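PDB 3FZ0: nucleoside hydrolase, putative from Trypanosoma brucei, which belongs to the nucleoside hydrolase family, an alpha/beta fold built round a large mixed sheet, and holds a calcium ion at the C-terminal ends of its central parallel strands. Local coordinates for residues N174-M177 and S183-D186; T305-L308 and E312-G315; V39-V44 and G76-V81; I10-C15 and L137-L142; E209-S214 and D283-L288. The protein carries 2 engineered substitutions. All coordinates share one frame; numbering follows the deposited sequence.

Interaction 1: N174-M177 and S183-D186; sequences NSNM and SHCD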
loop_
_atom_site.group_PDB
_atom_site.type_symbol
_atom_site.label_atom_id
_atom_site.label_comp_id
_atom_site.label_asym_id
_atom_site.label_seq_id
_atom_site.Cartn_x
_atom_site.Cartn_y
_atom_site.Cartn_z
ATOM N N ASN B 174 11.797 13.877 -7.989
ATOM C CA ASN B 174 12.768 13.793 -9.081
ATOM C C ASN B 174 13.191 12.332 -9.288
ATOM O O ASN B 174 13.968 12.014 -10.175
ATOM C CB ASN B 174 13.970 14.743 -8.827
ATOM C CG ASN B 174 14.699 14.443 -7.499
ATOM O OD1 ASN B 174 14.624 13.330 -6.993
ATOM N ND2 ASN B 174 15.376 15.448 -6.925
ATOM N N SER B 175 12.669 11.448 -8.444
ATOM C CA SER B 175 12.905 10.015 -8.574
ATOM C C SER B 175 11.679 9.248 -9.111
ATOM O O SER B 175 11.755 8.586 -10.141
ATOM C CB SER B 175 13.407 9.433 -7.255
ATOM O OG SER B 175 13.677 8.048 -7.388
ATOM N N ASN B 176 10.554 9.336 -8.412
ATOM C CA ASN B 176 9.252 9.062 -9.062
ATOM C C ASN B 176 8.447 10.366 -9.079
ATOM O O ASN B 176 9.003 11.430 -8.773
ATOM C CB ASN B 176 8.485 7.900 -8.426
ATOM C CG ASN B 176 8.161 8.146 -6.947
ATOM O OD1 ASN B 176 7.914 9.303 -6.521
ATOM N ND2 ASN B 176 8.192 7.068 -6.147
ATOM N N MET B 177 7.178 10.318 -9.472
ATOM C CA MET B 177 6.381 11.556 -9.590
ATOM C C MET B 177 6.308 12.375 -8.279
ATOM O O MET B 177 6.139 13.593 -8.327
ATOM C CB MET B 177 4.969 11.283 -10.128
ATOM C CG MET B 177 4.948 10.780 -11.565
ATOM S SD MET B 177 3.379 10.011 -12.059
ATOM C CE MET B 177 2.459 11.441 -12.474
ATOM N N SER B 183 15.110 10.115 -0.321
ATOM C CA SER B 183 13.910 9.628 0.338
ATOM C C SER B 183 13.439 8.332 -0.320
ATOM O O SER B 183 13.248 7.316 0.374
ATOM C CB SER B 183 12.802 10.691 0.290
ATOM O OG SER B 183 11.720 10.363 1.164
ATOM N N HIS B 184 13.261 8.367 -1.645
ATOM C CA HIS B 184 12.827 7.201 -2.405
ATOM C C HIS B 184 13.797 6.022 -2.235
ATOM O O HIS B 184 13.374 4.898 -2.180
ATOM C CB HIS B 184 12.652 7.559 -3.891
ATOM C CG HIS B 184 11.949 6.510 -4.691
ATOM N ND1 HIS B 184 12.027 6.449 -6.064
ATOM C CD2 HIS B 184 11.151 5.480 -4.315
ATOM C CE1 HIS B 184 11.312 5.428 -6.503
ATOM N NE2 HIS B 184 10.763 4.826 -5.462
ATOM N N CYS B 185 15.086 6.302 -2.120
ATOM C CA CYS B 185 16.117 5.266 -1.959
ATOM C C CYS B 185 15.872 4.464 -0.724
ATOM O O CYS B 185 16.054 3.249 -0.713
ATOM C CB CYS B 185 17.508 5.884 -1.869
ATOM S SG CYS B 185 18.263 6.177 -3.479
ATOM N N ASP B 186 15.447 5.136 0.336
ATOM C CA ASP B 186 15.223 4.411 1.566
ATOM C C ASP B 186 14.161 5.089 2.380
ATOM O O ASP B 186 14.481 5.868 3.285
ATOM C CB ASP B 186 16.532 4.256 2.368
ATOM C CG ASP B 186 16.434 3.180 3.378
ATOM O OD1 ASP B 186 15.286 2.902 3.744
ATOM O OD2 ASP B 186 17.467 2.594 3.804
#

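Interaction 2: T305-L308 and E312-G315; sequences TVEL and ETRG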
loop_
_atom_site.group_PDB
_atom_site.type_symbol
_atom_site.label_atom_id
_atom_site.label_comp_id
_atom_site.label_asym_id
_atom_site.label_seq_id
_atom_site.Cartn_x
_atom_site.Cartn_y
_atom_site.Cartn_z
ATOM N N THR B 305 6.273 12.961 7.802
ATOM C CA THR B 305 6.682 11.560 7.706
ATOM C C THR B 305 6.933 11.143 6.255
ATOM O O THR B 305 6.720 11.925 5.352
ATOM C CB THR B 305 5.708 10.621 8.448
ATOM O OG1 THR B 305 6.362 9.379 8.680
ATOM C CG2 THR B 305 4.441 10.373 7.675
ATOM N N VAL B 306 7.417 9.929 6.036
ATOM C CA VAL B 306 7.606 9.392 4.677
ATOM C C VAL B 306 6.616 8.234 4.389
ATOM O O VAL B 306 6.451 7.330 5.207
ATOM C CB VAL B 306 9.061 8.906 4.498
ATOM C CG1 VAL B 306 9.309 8.456 3.051
ATOM C CG2 VAL B 306 10.064 10.013 4.923
ATOM N N GLU B 307 5.921 8.288 3.258
ATOM C CA GLU B 307 5.054 7.183 2.783
ATOM C C GLU B 307 5.873 5.928 2.489
ATOM O O GLU B 307 6.880 5.991 1.776
ATOM C CB GLU B 307 4.341 7.600 1.498
ATOM C CG GLU B 307 3.458 6.498 0.861
ATOM C CD GLU B 307 2.323 6.012 1.786
ATOM O OE1 GLU B 307 1.497 6.827 2.223
ATOM O OE2 GLU B 307 2.236 4.808 2.080
ATOM N N LEU B 308 5.441 4.791 3.027
ATOM C CA LEU B 308 6.119 3.536 2.760
ATOM C C LEU B 308 5.378 2.620 1.791
ATOM O O LEU B 308 5.995 1.722 1.204
ATOM C CB LEU B 308 6.320 2.770 4.064
ATOM C CG LEU B 308 7.096 3.429 5.209
ATOM C CD1 LEU B 308 7.117 2.512 6.465
ATOM C CD2 LEU B 308 8.519 3.870 4.769
ATOM N N GLU B 312 2.622 4.741 -6.579
ATOM C CA GLU B 312 3.296 5.908 -7.184
ATOM C C GLU B 312 3.919 6.849 -6.139
ATOM O O GLU B 312 4.698 7.735 -6.481
ATOM C CB GLU B 312 2.300 6.687 -8.057
ATOM C CG GLU B 312 2.039 6.073 -9.437
ATOM C CD GLU B 312 0.911 5.048 -9.462
ATOM O OE1 GLU B 312 0.014 5.105 -8.587
ATOM O OE2 GLU B 312 0.911 4.184 -10.374
ATOM N N THR B 313 3.551 6.686 -4.863
ATOM C CA THR B 313 4.001 7.617 -3.826
ATOM C C THR B 313 4.992 7.056 -2.776
ATOM O O THR B 313 5.313 7.742 -1.777
ATOM C CB THR B 313 2.820 8.231 -3.064
ATOM O OG1 THR B 313 1.965 7.180 -2.617
ATOM C CG2 THR B 313 2.032 9.171 -3.941
ATOM N N ARG B 314 5.501 5.841 -2.986
ATOM C CA ARG B 314 6.508 5.312 -2.053
ATOM C C ARG B 314 7.662 6.309 -2.033
ATOM O O ARG B 314 8.098 6.728 -3.080
ATOM C CB ARG B 314 6.954 3.891 -2.442
ATOM C CG ARG B 314 8.336 3.506 -1.935
ATOM C CD ARG B 314 8.615 2.017 -1.948
ATOM N NE ARG B 314 8.515 1.592 -0.588
ATOM C CZ ARG B 314 9.498 1.207 0.226
ATOM N NH1 ARG B 314 10.765 1.091 -0.148
ATOM N NH2 ARG B 314 9.150 0.896 1.458
ATOM N N GLY B 315 8.097 6.712 -0.836
ATOM C CA GLY B 315 9.175 7.699 -0.673
ATOM C C GLY B 315 8.689 9.141 -0.560
ATOM O O GLY B 315 9.468 10.020 -0.249
#

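Interaction 3: V39-V44 and G76-V81; sequences VVWGNV and GERETV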
loop_
_atom_site.group_PDB
_atom_site.type_symbol
_atom_site.label_atom_id
_atom_site.label_comp_id
_atom_site.label_asym_id
_atom_site.label_seq_id
_atom_site.Cartn_x
_atom_site.Cartn_y
_atom_site.Cartn_z
ATOM N N VAL B 39 30.057 6.604 4.641
ATOM C CA VAL B 39 29.674 6.434 3.237
ATOM C C VAL B 39 28.433 5.545 3.143
ATOM O O VAL B 39 28.330 4.511 3.816
ATOM C CB VAL B 39 30.876 5.863 2.428
ATOM C CG1 VAL B 39 30.453 5.424 1.031
ATOM C CG2 VAL B 39 31.980 6.896 2.396
ATOM N N VAL B 40 27.487 5.954 2.303
ATOM C CA VAL B 40 26.287 5.143 2.104
ATOM C C VAL B 40 26.090 4.948 0.607
ATOM O O VAL B 40 26.548 5.765 -0.174
ATOM C CB VAL B 40 25.057 5.780 2.810
ATOM C CG1 VAL B 40 24.693 7.115 2.195
ATOM C CG2 VAL B 40 23.879 4.843 2.838
ATOM N N TRP B 41 25.436 3.843 0.227
ATOM C CA TRP B 41 24.978 3.605 -1.156
ATOM C C TRP B 41 24.039 4.758 -1.585
ATOM O O TRP B 41 23.563 5.526 -0.740
ATOM C CB TRP B 41 24.263 2.257 -1.245
ATOM C CG TRP B 41 22.906 2.312 -0.661
ATOM C CD1 TRP B 41 22.567 2.207 0.666
ATOM C CD2 TRP B 41 21.678 2.523 -1.366
ATOM N NE1 TRP B 41 21.225 2.337 0.822
ATOM C CE2 TRP B 41 20.643 2.522 -0.406
ATOM C CE3 TRP B 41 21.347 2.677 -2.717
ATOM C CZ2 TRP B 41 19.299 2.682 -0.756
ATOM C CZ3 TRP B 41 20.000 2.835 -3.062
ATOM C CH2 TRP B 41 18.999 2.841 -2.089
ATOM N N GLY B 42 23.794 4.882 -2.894
ATOM C CA GLY B 42 22.904 5.898 -3.444
ATOM C C GLY B 42 23.189 6.123 -4.922
ATOM O O GLY B 42 22.839 5.283 -5.783
ATOM N N ASN B 43 23.831 7.245 -5.241
ATOM C CA ASN B 43 24.208 7.490 -6.626
ATOM C C ASN B 43 25.448 6.745 -7.118
ATOM O O ASN B 43 25.615 6.527 -8.323
ATOM C CB ASN B 43 24.245 8.980 -6.941
ATOM C CG ASN B 43 22.831 9.546 -7.178
ATOM O OD1 ASN B 43 22.022 8.972 -7.956
ATOM N ND2 ASN B 43 22.514 10.642 -6.488
ATOM N N VAL B 44 26.295 6.329 -6.177
ATOM C CA VAL B 44 27.351 5.379 -6.464
ATOM C C VAL B 44 27.435 4.320 -5.391
ATOM O O VAL B 44 27.015 4.517 -4.246
ATOM C CB VAL B 44 28.741 6.048 -6.662
ATOM C CG1 VAL B 44 28.667 7.037 -7.856
ATOM C CG2 VAL B 44 29.230 6.724 -5.386
ATOM N N GLY B 76 14.939 -4.585 1.782
ATOM C CA GLY B 76 14.711 -4.963 0.379
ATOM C C GLY B 76 15.682 -4.364 -0.635
ATOM O O GLY B 76 16.537 -3.531 -0.283
ATOM N N GLU B 77 15.553 -4.795 -1.894
ATOM C CA GLU B 77 16.367 -4.261 -2.993
ATOM C C GLU B 77 16.046 -2.793 -3.271
ATOM O O GLU B 77 14.925 -2.355 -3.036
ATOM C CB GLU B 77 16.136 -5.080 -4.263
ATOM C CG GLU B 77 17.283 -6.042 -4.629
ATOM C CD GLU B 77 16.917 -6.975 -5.811
ATOM O OE1 GLU B 77 16.458 -6.454 -6.861
ATOM O OE2 GLU B 77 17.077 -8.228 -5.683
ATOM N N ARG B 78 17.023 -2.037 -3.772
ATOM C CA ARG B 78 16.812 -0.622 -4.146
ATOM C C ARG B 78 15.725 -0.539 -5.190
ATOM O O ARG B 78 15.634 -1.400 -6.055
ATOM C CB ARG B 78 18.111 0.049 -4.652
ATOM C CG ARG B 78 18.768 -0.632 -5.863
ATOM C CD ARG B 78 19.989 0.083 -6.345
ATOM N NE ARG B 78 19.706 1.491 -6.599
ATOM C CZ ARG B 78 20.602 2.484 -6.522
ATOM N NH1 ARG B 78 21.851 2.248 -6.183
ATOM N NH2 ARG B 78 20.226 3.729 -6.744
ATOM N N GLU B 79 14.891 0.484 -5.079
ATOM C CA GLU B 79 13.779 0.712 -6.017
ATOM C C GLU B 79 14.084 1.970 -6.851
ATOM O O GLU B 79 13.253 2.464 -7.622
ATOM C CB GLU B 79 12.428 0.758 -5.272
ATOM C CG GLU B 79 12.234 -0.478 -4.323
ATOM C CD GLU B 79 10.837 -0.605 -3.679
ATOM O OE1 GLU B 79 9.921 0.154 -4.054
ATOM O OE2 GLU B 79 10.633 -1.493 -2.812
ATOM N N THR B 80 15.294 2.487 -6.674
ATOM C CA THR B 80 15.798 3.606 -7.467
ATOM C C THR B 80 16.929 3.128 -8.387
ATOM O O THR B 80 17.490 2.044 -8.237
ATOM C CB THR B 80 16.328 4.757 -6.583
ATOM O OG1 THR B 80 17.413 4.286 -5.767
ATOM C CG2 THR B 80 15.232 5.296 -5.693
ATOM N N VAL B 81 17.254 3.982 -9.330
ATOM C CA VAL B 81 18.296 3.768 -10.323
ATOM C C VAL B 81 19.387 4.808 -10.036
ATOM O O VAL B 81 19.079 5.912 -9.543
ATOM C CB VAL B 81 17.662 3.985 -11.721
ATOM C CG1 VAL B 81 18.661 4.421 -12.753
ATOM C CG2 VAL B 81 16.890 2.717 -12.155
#

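Interaction 4: I10-C15 and L137-L142; sequences IIDTDC and LTNVAL. With CA (calcium ion), chain G.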
loop_
_atom_site.group_PDB
_atom_site.type_symbol
_atom_site.label_atom_id
_atom_site.label_comp_id
_atom_site.label_asym_id
_atom_site.label_seq_id
_atom_site.Cartn_x
_atom_site.Cartn_y
_atom_site.Cartn_z
ATOM N N ILE B 10 29.616 15.037 11.652
ATOM C CA ILE B 10 29.637 13.737 11.003
ATOM C C ILE B 10 28.908 13.986 9.695
ATOM O O ILE B 10 27.823 14.576 9.672
ATOM C CB ILE B 10 28.862 12.690 11.836
ATOM C CG1 ILE B 10 29.397 12.646 13.274
ATOM C CG2 ILE B 10 28.898 11.320 11.162
ATOM C CD1 ILE B 10 28.452 11.949 14.240
ATOM N N ILE B 11 29.503 13.589 8.590
ATOM C CA ILE B 11 28.821 13.761 7.323
ATOM C C ILE B 11 28.596 12.383 6.707
ATOM O O ILE B 11 29.538 11.610 6.451
ATOM C CB ILE B 11 29.576 14.719 6.352
ATOM C CG1 ILE B 11 29.613 16.133 6.929
ATOM C CG2 ILE B 11 28.889 14.732 4.962
ATOM C CD1 ILE B 11 30.514 17.084 6.190
ATOM N N ASP B 12 27.333 12.052 6.527
ATOM C CA ASP B 12 26.964 10.785 5.913
ATOM C C ASP B 12 26.606 11.076 4.488
ATOM O O ASP B 12 25.835 11.981 4.228
ATOM C CB ASP B 12 25.808 10.140 6.664
ATOM C CG ASP B 12 25.543 8.730 6.200
ATOM O OD1 ASP B 12 24.714 8.595 5.279
ATOM O OD2 ASP B 12 26.169 7.770 6.709
ATOM N N THR B 13 27.176 10.317 3.564
ATOM C CA THR B 13 27.173 10.721 2.174
ATOM C C THR B 13 27.235 9.559 1.176
ATOM O O THR B 13 27.839 8.509 1.455
ATOM C CB THR B 13 28.360 11.736 1.877
ATOM O OG1 THR B 13 28.354 12.101 0.494
ATOM C CG2 THR B 13 29.707 11.123 2.208
ATOM N N ASP B 14 26.620 9.760 0.012
ATOM C CA ASP B 14 26.764 8.824 -1.089
ATOM C C ASP B 14 27.720 9.325 -2.195
ATOM O O ASP B 14 27.732 8.790 -3.318
ATOM C CB ASP B 14 25.408 8.380 -1.660
ATOM C CG ASP B 14 24.655 9.496 -2.402
ATOM O OD1 ASP B 14 24.806 10.690 -2.069
ATOM O OD2 ASP B 14 23.869 9.173 -3.315
ATOM N N CYS B 15 28.492 10.362 -1.882
ATOM C CA CYS B 15 29.768 10.617 -2.570
ATOM C C CYS B 15 29.671 11.025 -4.033
ATOM O O CYS B 15 30.533 10.667 -4.843
ATOM C CB CYS B 15 30.698 9.406 -2.428
ATOM S SG CYS B 15 30.669 8.740 -0.742
ATOM N N LEU B 137 19.143 7.551 4.008
ATOM C CA LEU B 137 19.344 7.512 5.458
ATOM C C LEU B 137 19.712 6.165 6.106
ATOM O O LEU B 137 19.666 6.036 7.332
ATOM C CB LEU B 137 18.127 8.117 6.150
ATOM C CG LEU B 137 17.910 9.560 5.699
ATOM C CD1 LEU B 137 16.466 9.989 5.925
ATOM C CD2 LEU B 137 18.909 10.451 6.442
ATOM N N THR B 138 20.097 5.180 5.311
ATOM C CA THR B 138 20.296 3.845 5.830
ATOM C C THR B 138 21.215 3.746 7.050
ATOM O O THR B 138 20.826 3.115 8.055
ATOM C CB THR B 138 20.797 2.884 4.770
ATOM O OG1 THR B 138 20.105 3.126 3.545
ATOM C CG2 THR B 138 20.584 1.415 5.242
ATOM N N ASN B 139 22.432 4.313 6.961
ATOM C CA ASN B 139 23.366 4.261 8.074
ATOM C C ASN B 139 22.790 4.922 9.320
ATOM O O ASN B 139 22.898 4.401 10.425
ATOM C CB ASN B 139 24.721 4.913 7.722
ATOM C CG ASN B 139 25.465 4.170 6.625
ATOM O OD1 ASN B 139 25.288 2.950 6.458
ATOM N ND2 ASN B 139 26.277 4.908 5.845
ATOM N N VAL B 140 22.182 6.077 9.147
ATOM C CA VAL B 140 21.606 6.783 10.288
ATOM C C VAL B 140 20.501 5.962 10.995
ATOM O O VAL B 140 20.514 5.797 12.218
ATOM C CB VAL B 140 21.108 8.213 9.921
ATOM C CG1 VAL B 140 20.713 8.948 11.195
ATOM C CG2 VAL B 140 22.188 9.002 9.170
ATOM N N ALA B 141 19.581 5.411 10.208
ATOM C CA ALA B 141 18.500 4.613 10.754
ATOM C C ALA B 141 19.051 3.439 11.505
ATOM O O ALA B 141 18.553 3.111 12.576
ATOM C CB ALA B 141 17.586 4.133 9.645
ATOM N N LEU B 142 20.075 2.803 10.941
ATOM C CA LEU B 142 20.649 1.575 11.490
ATOM C C LEU B 142 21.287 1.893 12.850
ATOM O O LEU B 142 21.028 1.189 13.857
ATOM C CB LEU B 142 21.672 1.037 10.506
ATOM C CG LEU B 142 21.929 -0.434 10.257
ATOM C CD1 LEU B 142 20.647 -1.213 10.324
ATOM C CD2 LEU B 142 22.550 -0.573 8.887
HETATM CA CA CA G . 24.185 13.053 -2.043
HETATM O O HOH W 1 22.894 6.720 5.796
HETATM O O HOH W 2 22.126 14.067 -1.985
HETATM O O HOH W 3 22.373 11.277 -2.965
HETATM O O HOH W 4 23.986 13.737 -4.385
#

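Interaction 5: E209-S214 and D283-L288; sequences EVTVNS and DAVAVL. With CA (calcium ion), chain G.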
loop_
_atom_site.group_PDB
_atom_site.type_symbol
_atom_site.label_atom_id
_atom_site.label_comp_id
_atom_site.label_asym_id
_atom_site.label_seq_id
_atom_site.Cartn_x
_atom_site.Cartn_y
_atom_site.Cartn_z
ATOM N N GLU B 209 12.943 21.277 -3.417
ATOM C CA GLU B 209 12.469 22.575 -3.935
ATOM C C GLU B 209 13.210 23.752 -3.323
ATOM O O GLU B 209 13.550 24.685 -4.002
ATOM C CB GLU B 209 10.955 22.756 -3.768
ATOM C CG GLU B 209 10.106 21.742 -4.564
ATOM C CD GLU B 209 9.801 20.448 -3.790
ATOM O OE1 GLU B 209 10.560 20.121 -2.860
ATOM O OE2 GLU B 209 8.801 19.754 -4.106
ATOM N N VAL B 210 13.533 23.695 -2.047
ATOM C CA VAL B 210 14.302 24.791 -1.491
ATOM C C VAL B 210 15.719 24.831 -2.067
ATOM O O VAL B 210 16.290 25.917 -2.184
ATOM C CB VAL B 210 14.286 24.812 0.061
ATOM C CG1 VAL B 210 15.212 23.752 0.648
ATOM C CG2 VAL B 210 14.653 26.181 0.543
ATOM N N THR B 211 16.275 23.686 -2.459
ATOM C CA THR B 211 17.614 23.704 -3.088
ATOM C C THR B 211 17.532 24.178 -4.535
ATOM O O THR B 211 18.402 24.912 -4.997
ATOM C CB THR B 211 18.407 22.391 -2.919
ATOM O OG1 THR B 211 17.819 21.367 -3.724
ATOM C CG2 THR B 211 18.434 21.946 -1.416
ATOM N N VAL B 212 16.465 23.810 -5.244
ATOM C CA VAL B 212 16.256 24.331 -6.585
ATOM C C VAL B 212 16.180 25.879 -6.560
ATOM O O VAL B 212 16.634 26.568 -7.508
ATOM C CB VAL B 212 14.974 23.744 -7.221
ATOM C CG1 VAL B 212 14.622 24.468 -8.583
ATOM C CG2 VAL B 212 15.137 22.242 -7.417
ATOM N N ASN B 213 15.600 26.397 -5.472
ATOM C CA ASN B 213 15.416 27.825 -5.262
ATOM C C ASN B 213 16.685 28.571 -4.875
ATOM O O ASN B 213 16.700 29.801 -4.831
ATOM C CB ASN B 213 14.386 28.058 -4.172
ATOM C CG ASN B 213 13.943 29.509 -4.109
ATOM O OD1 ASN B 213 14.148 30.202 -3.103
ATOM N ND2 ASN B 213 13.375 29.988 -5.210
ATOM N N SER B 214 17.739 27.820 -4.559
ATOM C CA SER B 214 19.039 28.408 -4.198
ATOM C C SER B 214 20.181 27.754 -4.998
ATOM O O SER B 214 21.010 27.035 -4.435
ATOM C CB SER B 214 19.289 28.246 -2.697
ATOM O OG SER B 214 20.465 28.907 -2.346
ATOM N N ASP B 283 23.176 19.079 -1.881
ATOM C CA ASP B 283 23.915 18.759 -0.632
ATOM C C ASP B 283 24.665 19.949 -0.048
ATOM O O ASP B 283 24.804 20.044 1.165
ATOM C CB ASP B 283 24.869 17.598 -0.847
ATOM C CG ASP B 283 24.143 16.308 -1.128
ATOM O OD1 ASP B 283 22.983 16.168 -0.702
ATOM O OD2 ASP B 283 24.727 15.417 -1.779
ATOM N N ALA B 284 25.134 20.865 -0.894
ATOM C CA ALA B 284 25.861 22.039 -0.401
ATOM C C ALA B 284 24.920 22.945 0.364
ATOM O O ALA B 284 25.315 23.562 1.366
ATOM C CB ALA B 284 26.550 22.802 -1.541
ATOM N N VAL B 285 23.665 23.012 -0.087
ATOM C CA VAL B 285 22.662 23.832 0.587
ATOM C C VAL B 285 22.388 23.274 2.002
ATOM O O VAL B 285 22.254 24.015 2.991
ATOM C CB VAL B 285 21.356 23.985 -0.286
ATOM C CG1 VAL B 285 20.278 24.822 0.416
ATOM C CG2 VAL B 285 21.659 24.621 -1.626
ATOM N N ALA B 286 22.331 21.955 2.113
ATOM C CA ALA B 286 22.085 21.317 3.395
ATOM C C ALA B 286 23.243 21.596 4.369
ATOM O O ALA B 286 23.008 21.991 5.520
ATOM C CB ALA B 286 21.871 19.800 3.204
ATOM N N VAL B 287 24.489 21.379 3.926
ATOM C CA VAL B 287 25.658 21.743 4.755
ATOM C C VAL B 287 25.609 23.221 5.192
ATOM O O VAL B 287 25.872 23.523 6.357
ATOM C CB VAL B 287 27.043 21.385 4.090
ATOM C CG1 VAL B 287 28.193 21.935 4.893
ATOM C CG2 VAL B 287 27.182 19.851 3.966
ATOM N N LEU B 288 25.235 24.124 4.291
ATOM C CA LEU B 288 25.095 25.525 4.669
ATOM C C LEU B 288 24.055 25.738 5.783
ATOM O O LEU B 288 24.282 26.515 6.737
ATOM C CB LEU B 288 24.744 26.371 3.452
ATOM C CG LEU B 288 24.613 27.866 3.723
ATOM C CD1 LEU B 288 25.980 28.451 3.842
ATOM C CD2 LEU B 288 23.857 28.486 2.577
HETATM CA CA CA G . 24.185 13.053 -2.043
HETATM O O HOH W 2 22.126 14.067 -1.985
HETATM O O HOH W 3 22.373 11.277 -2.965
HETATM O O HOH W 4 23.986 13.737 -4.385
#

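Interaction 1: N174-M177 and S183-D186
The first torsions of Ser175 (chi1 -178°) and His184 (chi1 -168°) both extend the side chain trans to the backbone N, and the serine hydroxyl thereby meets the imidazole at its rim. Ser175 OG lies 2.7 Å from His184 ND1 and in the plane of the ring, a hydrogen bond in which either atom could be the donor. Asn176 approaches from another direction: its ND2 stands over one face of the imidazole, displaced toward the rim and 3.5 Å from His184 CE1, with the amide and ring planes 46° apart. That amide is fixed by backbone partners, since OD1 accepts from Ala178 N and Ala179 N while ND2 donates to Arg314 O. The imidazole is thus bordered at an edge and over a face by consecutive residues of one loop. The contact ties the loop that follows strand 162-165 back onto the short helix 181-185, with Thr80 packing against His184 and helix 187-195 following directly in the chain.

Interaction 2: T305-L308 and E312-G315
Gly315 N donates to Glu307 O at 3.0 Å in a nearly straight bond (167° at the hydrogen), closing the turn of a beta-hairpin that joins strand 296-306 to the antiparallel strand 317-319. Positive phi at Gly315 fits its lack of a side chain, because a CB there would press on the carbonyl of Arg314.

Beside this bond, Arg314 takes hold of the next carbonyl side-on. A bend at chi3 (-104°) brings the guanidinium edge to Leu308 O, which lies close to the guanidinium plane and receives Arg314 NE at 3.1 Å and Arg314 NH2 at 3.3 Å. The NH2 bond uses a lone pair in the carbonyl plane, whereas NE approaches tilted from it. Glu188 forms a salt bridge with NH2 and helps hold the group.

Glu307 lays its aliphatic part against the opposite backbone, CB being 3.4 Å from Thr313 O. Its carboxylate turns to His309 N and to backbone and hydroxyl donors of the second subunit, whose Thr313 also hydrogen-bonds its counterpart here; the hairpin turn is therefore part of a subunit interface. Val306 CG1 rests in van der Waals contact with Gly315 O (3.7 Å), the oxygen that accepts from Ser183 OG.

Interaction 3: V39-V44 and G76-V81
Arg78 presents its guanidinium end-on to Gly42 O, and NH1 and NH2 each lie 3.2 Å from that one oxygen. The oxygen sits close to the guanidinium plane; NH1 reaches it on a lone pair in the carbonyl plane, while NH2 arrives tilted. Trp41 meets the same group from above: CZ3 stands 3.5 Å from Arg78 CZ, over the centre of one guanidinium face. With ring and guanidinium planes 79° apart, it is the rim of the indole, and not its pi face, that faces the charge.

A second shell sets these groups. Arg78 bends at chi3 (-53°), and its NE donates to Thr80 O at 2.8 Å, with a weak bond from NH2 to Thr80 OG1, so the guanidinium is held by its own loop as well as by Gly42. Trp41 NE1 donates to Thr138 OG1, fixing the far side of the indole. Next to Gly42, Asn43 N donates to Asp14 OD2, which links this loop to a calcium ligand.

The contact joins the loop between strand 32-39 and helix 46-60 to the long loop after strand 66-68. Trp41 and Thr80 both pack on Cys185 of helix 181-185, and Val40 leans on the start of helix 138-146.

Interaction 4: I10-C15 and L137-L142
Asp12 sets its carboxylate across the amide of Asn139, the two planes standing 84° apart. Asp12 belongs to the Asp-Thr-Asp sequence at the end of strand 6-13, a hallmark of nucleoside hydrolases, and Asn139 to the first turn of helix 138-146 in this alpha/beta fold. Asn139 ND2 donates to the syn lone pair of Asp12 OD2 at 3.0 Å, with the acceptor almost exactly in the amide plane and the bond nearly straight (164°). OD2 is gripped a second time by Thr38 OG1. The other carboxylate oxygen faces the helix start through water 1, which donates to Asp12 OD1 at 2.7 Å and accepts weakly from Asn139 N. The amide is itself braced, ND2 also donating to Val39 O and OD1 accepting from Ala70 N, which fixes its rotation. Past Asp12 the chain folds into an ST turn, Cys15 N donating to Thr13 OG1 at 2.9 Å, and between them Asp14 OD1 binds the calcium ion at 2.4 Å.

Interaction 5: E209-S214 and D283-L288
Van der Waals packing carries the touch between helix 208-212 with the residues just after it and helix 282-291, with Val285 at its centre. The methyl of Thr211 faces the branch point of this valine: Thr211 CG2 lies 3.7 Å from Val285 CB and 3.9 Å from Val285 CG1. With chi1 near 71°, the threonine places its hydroxyl between the backbone N and carbonyl carbon and its methyl trans to the carbonyl carbon, so that carbon and not oxygen meets the valine. The other branch, Val285 CG2, rests 3.8 Å from Ser214 O. Phe348 of helix 345-356 and Val206 of strand 203-206 also pack on Val285.

The hydroxyls of 209-214 find their partners outside the contact. Thr211 OG1 turns back to Trp208 O, one turn earlier in the same helix, and Ser214 OG pairs with Asn345 OD1.

Metal binding occupies the start of helix 282-291, where Asp283 turns away from Thr211. Asp283 OD2 binds the calcium ion at 2.4 Å, and Asp283 OD1 accepts from water 2 at 2.6 Å, itself a calcium ligand. The carboxylate therefore grips the ion directly with one oxygen and through water with the other. Asp14, Asp19 and Leu134 O complete the protein ligands.

Chemically, helix 282-291 does two jobs: Val285 packs by shape, while Asp283 at the helix start serves the metal.

Along the chain, interaction 3 is nested within the loop closed by interaction 4, and interactions 1, 5 and 2 follow in that order. Interactions 4 and 5, centres about 18 Å apart, share the calcium ion and three of its waters, approaching from strand 6-13 and helix 282-291. Interaction 3 abuts interaction 4 (centres about 12 Å apart), joining the loop after strand 32-39 to the end of strand 6-13. Interaction 1 touches interactions 2, 3 and 4; the centres of interactions 1 and 2 are about 8 Å apart. Contacts thus run from the metal site through helix 181-185 to the hairpin ending in strand 317-319, outermost in the sheet within this chain, and to neighbouring subunits.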